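Local coordinates for putative electron transport related protein (Corynebacterium diphtheriae, PDB 4PQ1), which probably works as a DsbF-type thiol-disulfide oxidoreductase of thioredoxin-like fold, exchanging electrons with partner proteins through a redox-active pair of cysteines, at residues V130-F141 with D149-L157; W55-L66 with S123-L131. One frame throughout, in Å; residues are numbered along the deposited sequence.

Followed from the N terminus, the chain reaches contact 2 first: Trp55-Leu66, with the CxxC pair at its helix start, meets Ser123-Leu131 only after a 56-residue excursion that includes strands 77-83 and 105-107 and helices 89-98 and 113-116. Contact 1 then closes a short loop of seven residues, bringing helix 147-156 back onto the hairpin of strands 127-131 and 137-141. The two lie in series, neither nested nor crossed, and share Val130 and Leu131. Strand 127-131 joins them: the loop leading into it, Val125-Pro126, meets the cysteines, and the strand's end meets the last helix. Between them Leu150 CD2 packs on Thr128 CG2, 3.6 Å away, tying the C-terminal helix to strand 127-131, which follows the cis-proline loop.

Contact 1. Residues V130-F141 with D149-L157; sequences VLDKQHRPAAVF and DLIKVIDSL
Val130 fills the middle of this contact, its two methyls dividing the helix between them. CG1 lies opposite the backbone N (chi1 -176°) and fits among Val153 CG1, Ile154 CD1 and Leu157 CD1, while CG2 sits beside that nitrogen and reaches Leu150 CD2 at 3.8 Å. The classic bulge at Ala138 and Ala139 turns two successive CB atoms toward the helix. Ala139 CB rests 3.9 Å from Val153 CG2, which also reaches the edge of the Phe141 ring, near its plane, 4.1 Å from CZ. Leu150 CD2 approaches that ring obliquely. Around Val130 and Val153 the packing is buried and apolar; partly exposed Asp149 brings its O and CB near Phe141 CZ.

The C-terminal end is the solvent side, though not slack. Exposed Leu157 packs its CD2 against Asp132 CB and Ala138 CB, 3.7 Å from each. The Asp132 carboxylate turns the other way, accepting Arg136 NE at OD2 (2.9 Å) and pairing with Arg21, while OD1 closes an Asx turn with Gln134 N.

Helix residues 149-156 run nearly antiparallel to strand 139-141 (171°), with Val153 touching Phe15 of strand 13-15, Ile154 on Ile46 and Val48 of strand 46-52, and Leu150 against helix 63-73.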
# COMPACT_ATOMS: atom_id res chain seq x y z
N VAL A 130 -2.00 2.03 -5.81
CA VAL A 130 -2.05 0.90 -6.73
C VAL A 130 -0.94 1.07 -7.76
O VAL A 130 -0.96 2.02 -8.53
CB VAL A 130 -3.41 0.78 -7.45
CG1 VAL A 130 -3.44 -0.46 -8.30
CG2 VAL A 130 -4.56 0.74 -6.43
N LEU A 131 0.05 0.18 -7.74
CA LEU A 131 1.14 0.21 -8.71
C LEU A 131 0.83 -0.73 -9.87
O LEU A 131 0.23 -1.79 -9.65
CB LEU A 131 2.45 -0.21 -8.05
CG LEU A 131 2.90 0.53 -6.80
CD1 LEU A 131 4.20 -0.09 -6.29
CD2 LEU A 131 3.07 1.99 -7.09
N ASP A 132 1.22 -0.35 -11.10
CA ASP A 132 1.00 -1.24 -12.25
C ASP A 132 2.15 -2.22 -12.34
O ASP A 132 2.95 -2.30 -11.42
CB ASP A 132 0.81 -0.45 -13.58
CG ASP A 132 2.02 0.40 -13.96
OD1 ASP A 132 3.16 0.07 -13.58
OD2 ASP A 132 1.82 1.42 -14.67
N LYS A 133 2.28 -2.92 -13.46
CA LYS A 133 3.29 -3.98 -13.54
C LYS A 133 4.71 -3.43 -13.59
O LYS A 133 5.68 -4.17 -13.38
CB LYS A 133 3.03 -4.86 -14.77
CG LYS A 133 1.97 -5.94 -14.55
CD LYS A 133 1.77 -6.72 -15.83
CE LYS A 133 0.74 -7.81 -15.65
NZ LYS A 133 0.71 -8.71 -16.85
N GLN A 134 4.84 -2.13 -13.86
CA GLN A 134 6.16 -1.50 -13.87
C GLN A 134 6.37 -0.79 -12.54
O GLN A 134 7.33 -0.04 -12.37
CB GLN A 134 6.30 -0.52 -15.04
CG GLN A 134 6.20 -1.18 -16.41
CD GLN A 134 6.27 -0.19 -17.54
OE1 GLN A 134 7.21 0.60 -17.64
NE2 GLN A 134 5.26 -0.20 -18.41
N HIS A 135 5.46 -1.07 -11.61
CA HIS A 135 5.50 -0.53 -10.26
C HIS A 135 5.48 0.99 -10.33
O HIS A 135 6.28 1.67 -9.69
CB HIS A 135 6.72 -1.06 -9.49
CG HIS A 135 6.61 -2.52 -9.15
ND1 HIS A 135 7.60 -3.20 -8.47
CD2 HIS A 135 5.62 -3.42 -9.37
CE1 HIS A 135 7.24 -4.47 -8.31
NE2 HIS A 135 6.04 -4.63 -8.85
N ARG A 136 4.53 1.51 -11.09
CA ARG A 136 4.30 2.94 -11.23
C ARG A 136 2.91 3.20 -10.72
O ARG A 136 2.00 2.45 -11.03
CB ARG A 136 4.40 3.39 -12.71
CG ARG A 136 5.53 2.77 -13.51
CD ARG A 136 5.47 3.16 -15.00
NE ARG A 136 4.27 2.68 -15.68
CZ ARG A 136 3.95 2.98 -16.94
NH1 ARG A 136 4.75 3.76 -17.66
NH2 ARG A 136 2.84 2.50 -17.50
N PRO A 137 2.74 4.26 -9.93
CA PRO A 137 1.37 4.39 -9.42
C PRO A 137 0.36 4.68 -10.53
O PRO A 137 0.59 5.52 -11.39
CB PRO A 137 1.48 5.55 -8.43
CG PRO A 137 2.89 5.48 -7.94
CD PRO A 137 3.69 5.09 -9.17
N ALA A 138 -0.74 3.94 -10.50
CA ALA A 138 -1.87 4.17 -11.40
C ALA A 138 -2.94 4.95 -10.65
O ALA A 138 -3.80 5.60 -11.25
CB ALA A 138 -2.42 2.86 -11.90
N ALA A 139 -2.90 4.86 -9.32
CA ALA A 139 -3.87 5.53 -8.48
C ALA A 139 -3.29 5.72 -7.08
O ALA A 139 -2.63 4.84 -6.55
CB ALA A 139 -5.17 4.73 -8.42
N VAL A 140 -3.53 6.89 -6.50
CA VAL A 140 -3.23 7.13 -5.09
C VAL A 140 -4.48 7.57 -4.34
O VAL A 140 -5.15 8.52 -4.74
CB VAL A 140 -2.13 8.19 -4.91
CG1 VAL A 140 -1.85 8.42 -3.40
CG2 VAL A 140 -0.86 7.78 -5.68
N PHE A 141 -4.79 6.87 -3.26
CA PHE A 141 -5.98 7.16 -2.46
C PHE A 141 -5.58 7.71 -1.10
O PHE A 141 -4.96 7.00 -0.31
CB PHE A 141 -6.83 5.90 -2.27
CG PHE A 141 -7.47 5.39 -3.54
CD1 PHE A 141 -8.67 5.92 -3.99
CD2 PHE A 141 -6.87 4.37 -4.28
CE1 PHE A 141 -9.26 5.45 -5.16
CE2 PHE A 141 -7.46 3.90 -5.44
CZ PHE A 141 -8.65 4.44 -5.88
N ASP A 149 -13.13 0.19 -5.10
CA ASP A 149 -12.23 1.30 -5.44
C ASP A 149 -11.00 0.73 -6.13
O ASP A 149 -10.63 1.15 -7.23
CB ASP A 149 -11.77 2.07 -4.19
CG ASP A 149 -12.82 3.03 -3.65
OD1 ASP A 149 -13.54 3.67 -4.44
OD2 ASP A 149 -12.89 3.16 -2.40
N LEU A 150 -10.40 -0.26 -5.49
CA LEU A 150 -9.15 -0.83 -5.93
C LEU A 150 -9.34 -1.73 -7.13
O LEU A 150 -8.56 -1.67 -8.07
CB LEU A 150 -8.50 -1.61 -4.80
CG LEU A 150 -8.26 -0.73 -3.57
CD1 LEU A 150 -7.63 -1.54 -2.46
CD2 LEU A 150 -7.38 0.45 -3.93
N ILE A 151 -10.36 -2.57 -7.09
CA ILE A 151 -10.62 -3.50 -8.17
C ILE A 151 -10.84 -2.76 -9.50
O ILE A 151 -10.33 -3.18 -10.52
CB ILE A 151 -11.82 -4.41 -7.85
CG1 ILE A 151 -11.38 -5.55 -6.93
CG2 ILE A 151 -12.41 -5.01 -9.13
CD1 ILE A 151 -12.53 -6.35 -6.36
N LYS A 152 -11.57 -1.66 -9.47
CA LYS A 152 -11.81 -0.88 -10.66
C LYS A 152 -10.52 -0.42 -11.29
O LYS A 152 -10.35 -0.50 -12.51
CB LYS A 152 -12.70 0.32 -10.34
CG LYS A 152 -14.15 -0.06 -10.18
CD LYS A 152 -15.04 1.16 -10.10
CE LYS A 152 -16.51 0.75 -10.19
NZ LYS A 152 -17.44 1.91 -10.09
N VAL A 153 -9.59 0.05 -10.46
CA VAL A 153 -8.27 0.40 -10.95
C VAL A 153 -7.57 -0.85 -11.42
O VAL A 153 -6.98 -0.87 -12.52
CB VAL A 153 -7.40 1.07 -9.88
CG1 VAL A 153 -6.04 1.44 -10.50
CG2 VAL A 153 -8.10 2.29 -9.30
N ILE A 154 -7.62 -1.90 -10.60
CA ILE A 154 -6.94 -3.16 -10.92
C ILE A 154 -7.30 -3.60 -12.33
O ILE A 154 -6.41 -3.81 -13.16
CB ILE A 154 -7.30 -4.29 -9.92
CG1 ILE A 154 -6.70 -4.02 -8.54
CG2 ILE A 154 -6.80 -5.64 -10.43
CD1 ILE A 154 -5.20 -3.90 -8.56
N ASP A 155 -8.59 -3.69 -12.61
CA ASP A 155 -9.09 -4.12 -13.91
C ASP A 155 -8.56 -3.28 -15.09
O ASP A 155 -8.27 -3.81 -16.16
CB ASP A 155 -10.61 -4.11 -13.90
CG ASP A 155 -11.19 -5.26 -13.11
OD1 ASP A 155 -10.43 -6.23 -12.86
OD2 ASP A 155 -12.38 -5.21 -12.74
N SER A 156 -8.42 -1.98 -14.88
CA SER A 156 -7.94 -1.09 -15.94
C SER A 156 -6.48 -1.36 -16.30
O SER A 156 -6.01 -0.92 -17.35
CB SER A 156 -8.11 0.37 -15.53
OG SER A 156 -7.08 0.81 -14.66
N LEU A 157 -5.77 -2.10 -15.45
CA LEU A 157 -4.36 -2.39 -15.70
C LEU A 157 -4.19 -3.67 -16.50
O LEU A 157 -4.85 -3.86 -17.52
CB LEU A 157 -3.60 -2.50 -14.38
CG LEU A 157 -3.56 -1.27 -13.48
CD1 LEU A 157 -2.90 -1.63 -12.17
CD2 LEU A 157 -2.82 -0.11 -14.15

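Contact 2. Residues W55-L66 with S123-L131; sequences WCAPCRSESDDL and SVVPTTIVL
Cys59 SG swings beside its own backbone N (chi1 -53°) and Val125 holds CG1 on the far side from its nitrogen (chi1 179°), which sets sulfur and methyl 3.6 Å apart. Glu62 takes the position between its N and carbonyl carbon (chi1 71°), then runs out extended, sliding past Pro126 in the opposite direction. Its OE1 comes to 3.1 Å from Pro126 CB, a tight fit.

The peptide bond before Pro126 is cis, the hallmark of the thioredoxin-type loop that faces the CxxC helix. The proline ring packs against the start of that helix: CB lies 3.7 Å from Cys59 SG, and CD is 3.8 Å from Pro58 CB. Val125 CG1 also touches Cys56 SG, and also meets Trp55 CH2 at 4.1 Å, oblique to the indole.

Past the proline, toward Thr128, the contact turns polar. A water donates to Glu62 OE2 (2.9 Å) and accepts from Thr128 OG1 (2.7 Å), bridging the junction between the two helices and strand 127-131 without a direct bond. Asn50 ND2 binds both Glu62 OE1 and Thr128 OG1, and Val145 N adds a second donor at OE2, so the buried carboxylate is gripped at both oxygens.

Cys56 and Cys59 are joined here, SG to SG 2.1 Å: the model is the oxidised form. Val125 and Pro126 pack against both sulfurs, and as in other thioredoxin-fold oxidoreductases this cis-proline loop probably helps to receive a partner's polypeptide next to the cysteines during disulfide exchange.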
# COMPACT_ATOMS: atom_id res chain seq x y z
N TRP A 55 -3.83 0.94 15.37
CA TRP A 55 -4.33 2.03 16.21
C TRP A 55 -5.31 2.91 15.45
O TRP A 55 -5.88 3.86 15.99
CB TRP A 55 -3.15 2.87 16.71
CG TRP A 55 -2.25 3.23 15.57
CD1 TRP A 55 -1.10 2.58 15.19
CD2 TRP A 55 -2.45 4.29 14.63
NE1 TRP A 55 -0.56 3.19 14.09
CE2 TRP A 55 -1.38 4.23 13.72
CE3 TRP A 55 -3.42 5.28 14.47
CZ2 TRP A 55 -1.26 5.13 12.66
CZ3 TRP A 55 -3.30 6.16 13.43
CH2 TRP A 55 -2.23 6.08 12.53
N CYS A 56 -5.50 2.58 14.18
CA CYS A 56 -6.14 3.44 13.20
C CYS A 56 -7.51 2.90 12.81
O CYS A 56 -7.61 1.85 12.18
CB CYS A 56 -5.20 3.55 12.00
SG CYS A 56 -5.92 4.00 10.44
N ALA A 57 -8.56 3.61 13.21
CA ALA A 57 -9.91 3.07 13.06
C ALA A 57 -10.30 2.87 11.58
O ALA A 57 -10.82 1.80 11.24
CB ALA A 57 -10.93 3.97 13.77
N PRO A 58 -10.07 3.86 10.71
CA PRO A 58 -10.32 3.56 9.29
C PRO A 58 -9.54 2.35 8.77
O PRO A 58 -10.09 1.58 7.98
CB PRO A 58 -9.87 4.83 8.59
CG PRO A 58 -10.15 5.89 9.58
CD PRO A 58 -9.76 5.29 10.90
N CYS A 59 -8.30 2.17 9.19
CA CYS A 59 -7.53 1.02 8.74
C CYS A 59 -8.22 -0.28 9.12
O CYS A 59 -8.37 -1.16 8.27
CB CYS A 59 -6.11 1.08 9.29
SG CYS A 59 -5.32 2.67 8.91
N ARG A 60 -8.66 -0.40 10.38
CA ARG A 60 -9.41 -1.57 10.86
C ARG A 60 -10.69 -1.80 10.04
O ARG A 60 -11.01 -2.93 9.66
CB ARG A 60 -9.78 -1.40 12.35
CG ARG A 60 -8.55 -1.25 13.27
CD ARG A 60 -8.88 -1.38 14.77
NE ARG A 60 -9.77 -0.33 15.25
CZ ARG A 60 -9.35 0.82 15.79
NH1 ARG A 60 -8.05 1.08 15.89
NH2 ARG A 60 -10.23 1.73 16.21
N SER A 61 -11.40 -0.71 9.79
CA SER A 61 -12.60 -0.69 8.97
C SER A 61 -12.39 -1.21 7.54
O SER A 61 -13.20 -1.99 7.03
CB SER A 61 -13.13 0.75 8.94
OG SER A 61 -14.15 0.92 7.98
N GLU A 62 -11.30 -0.80 6.88
CA GLU A 62 -11.07 -1.16 5.49
C GLU A 62 -10.23 -2.44 5.36
O GLU A 62 -9.85 -2.84 4.26
CB GLU A 62 -10.38 -0.01 4.74
CG GLU A 62 -8.93 0.18 5.15
CD GLU A 62 -8.11 1.09 4.23
OE1 GLU A 62 -6.90 1.21 4.51
OE2 GLU A 62 -8.63 1.68 3.24
N SER A 63 -9.95 -3.09 6.48
CA SER A 63 -8.99 -4.20 6.50
C SER A 63 -9.49 -5.42 5.73
O SER A 63 -8.74 -6.03 4.98
CB SER A 63 -8.67 -4.59 7.95
OG SER A 63 -7.79 -5.71 8.01
N ASP A 64 -10.76 -5.76 5.92
CA ASP A 64 -11.34 -6.91 5.24
C ASP A 64 -11.30 -6.73 3.72
O ASP A 64 -11.10 -7.70 2.98
CB ASP A 64 -12.78 -7.12 5.67
CG ASP A 64 -12.89 -7.74 7.06
OD1 ASP A 64 -11.91 -8.39 7.52
OD2 ASP A 64 -13.96 -7.59 7.69
N ASP A 65 -11.51 -5.50 3.28
CA ASP A 65 -11.56 -5.21 1.85
C ASP A 65 -10.19 -5.38 1.21
O ASP A 65 -10.07 -5.92 0.11
CB ASP A 65 -12.11 -3.80 1.62
CG ASP A 65 -13.63 -3.78 1.53
OD1 ASP A 65 -14.28 -4.81 1.84
OD2 ASP A 65 -14.20 -2.74 1.13
N LEU A 66 -9.15 -4.94 1.91
CA LEU A 66 -7.81 -5.10 1.39
C LEU A 66 -7.48 -6.59 1.31
O LEU A 66 -6.80 -7.02 0.39
CB LEU A 66 -6.80 -4.36 2.27
CG LEU A 66 -6.90 -2.83 2.25
CD1 LEU A 66 -6.17 -2.25 3.45
CD2 LEU A 66 -6.28 -2.29 0.99
N SER A 123 1.42 12.12 6.87
CA SER A 123 0.31 12.43 7.76
C SER A 123 -0.94 11.59 7.48
O SER A 123 -1.80 11.46 8.33
CB SER A 123 -0.05 13.90 7.63
OG SER A 123 -0.36 14.18 6.28
N VAL A 124 -1.06 11.04 6.27
CA VAL A 124 -2.31 10.43 5.85
C VAL A 124 -2.28 8.92 6.00
O VAL A 124 -1.59 8.23 5.26
CB VAL A 124 -2.65 10.80 4.40
CG1 VAL A 124 -4.00 10.20 3.97
CG2 VAL A 124 -2.65 12.33 4.22
N VAL A 125 -3.05 8.41 6.96
CA VAL A 125 -3.20 6.98 7.17
C VAL A 125 -4.67 6.70 7.42
O VAL A 125 -5.27 7.31 8.30
CB VAL A 125 -2.36 6.46 8.37
CG1 VAL A 125 -2.56 4.96 8.56
CG2 VAL A 125 -0.90 6.75 8.15
N PRO A 126 -5.27 5.78 6.64
CA PRO A 126 -4.57 4.98 5.64
C PRO A 126 -4.34 5.73 4.31
O PRO A 126 -4.97 6.76 4.05
CB PRO A 126 -5.51 3.80 5.44
CG PRO A 126 -6.87 4.40 5.62
CD PRO A 126 -6.71 5.48 6.67
N THR A 127 -3.38 5.24 3.54
CA THR A 127 -3.14 5.65 2.15
C THR A 127 -3.01 4.37 1.36
O THR A 127 -2.39 3.40 1.82
CB THR A 127 -1.86 6.50 1.98
OG1 THR A 127 -2.07 7.81 2.55
CG2 THR A 127 -1.44 6.66 0.45
N THR A 128 -3.61 4.35 0.17
CA THR A 128 -3.46 3.19 -0.69
C THR A 128 -2.92 3.59 -2.06
O THR A 128 -3.45 4.49 -2.71
CB THR A 128 -4.79 2.46 -0.88
OG1 THR A 128 -5.24 1.97 0.38
CG2 THR A 128 -4.60 1.28 -1.83
N ILE A 129 -1.85 2.92 -2.48
CA ILE A 129 -1.29 3.18 -3.80
C ILE A 129 -1.33 1.94 -4.66
O ILE A 129 -0.76 0.90 -4.30
CB ILE A 129 0.14 3.70 -3.70
CG1 ILE A 129 0.17 4.97 -2.85
CG2 ILE A 129 0.69 3.95 -5.12
CD1 ILE A 129 1.55 5.47 -2.55
N VAL A 130 -2.00 2.03 -5.81
CA VAL A 130 -2.05 0.90 -6.73
C VAL A 130 -0.94 1.07 -7.76
O VAL A 130 -0.96 2.02 -8.53
CB VAL A 130 -3.41 0.78 -7.45
CG1 VAL A 130 -3.44 -0.46 -8.30
CG2 VAL A 130 -4.56 0.74 -6.43
N LEU A 131 0.05 0.18 -7.74
CA LEU A 131 1.14 0.21 -8.71
C LEU A 131 0.83 -0.73 -9.87
O LEU A 131 0.23 -1.79 -9.65
CB LEU A 131 2.45 -0.21 -8.05
CG LEU A 131 2.90 0.53 -6.80
CD1 LEU A 131 4.20 -0.09 -6.29
CD2 LEU A 131 3.07 1.99 -7.09
O HOH W 1 -6.86 3.51 1.89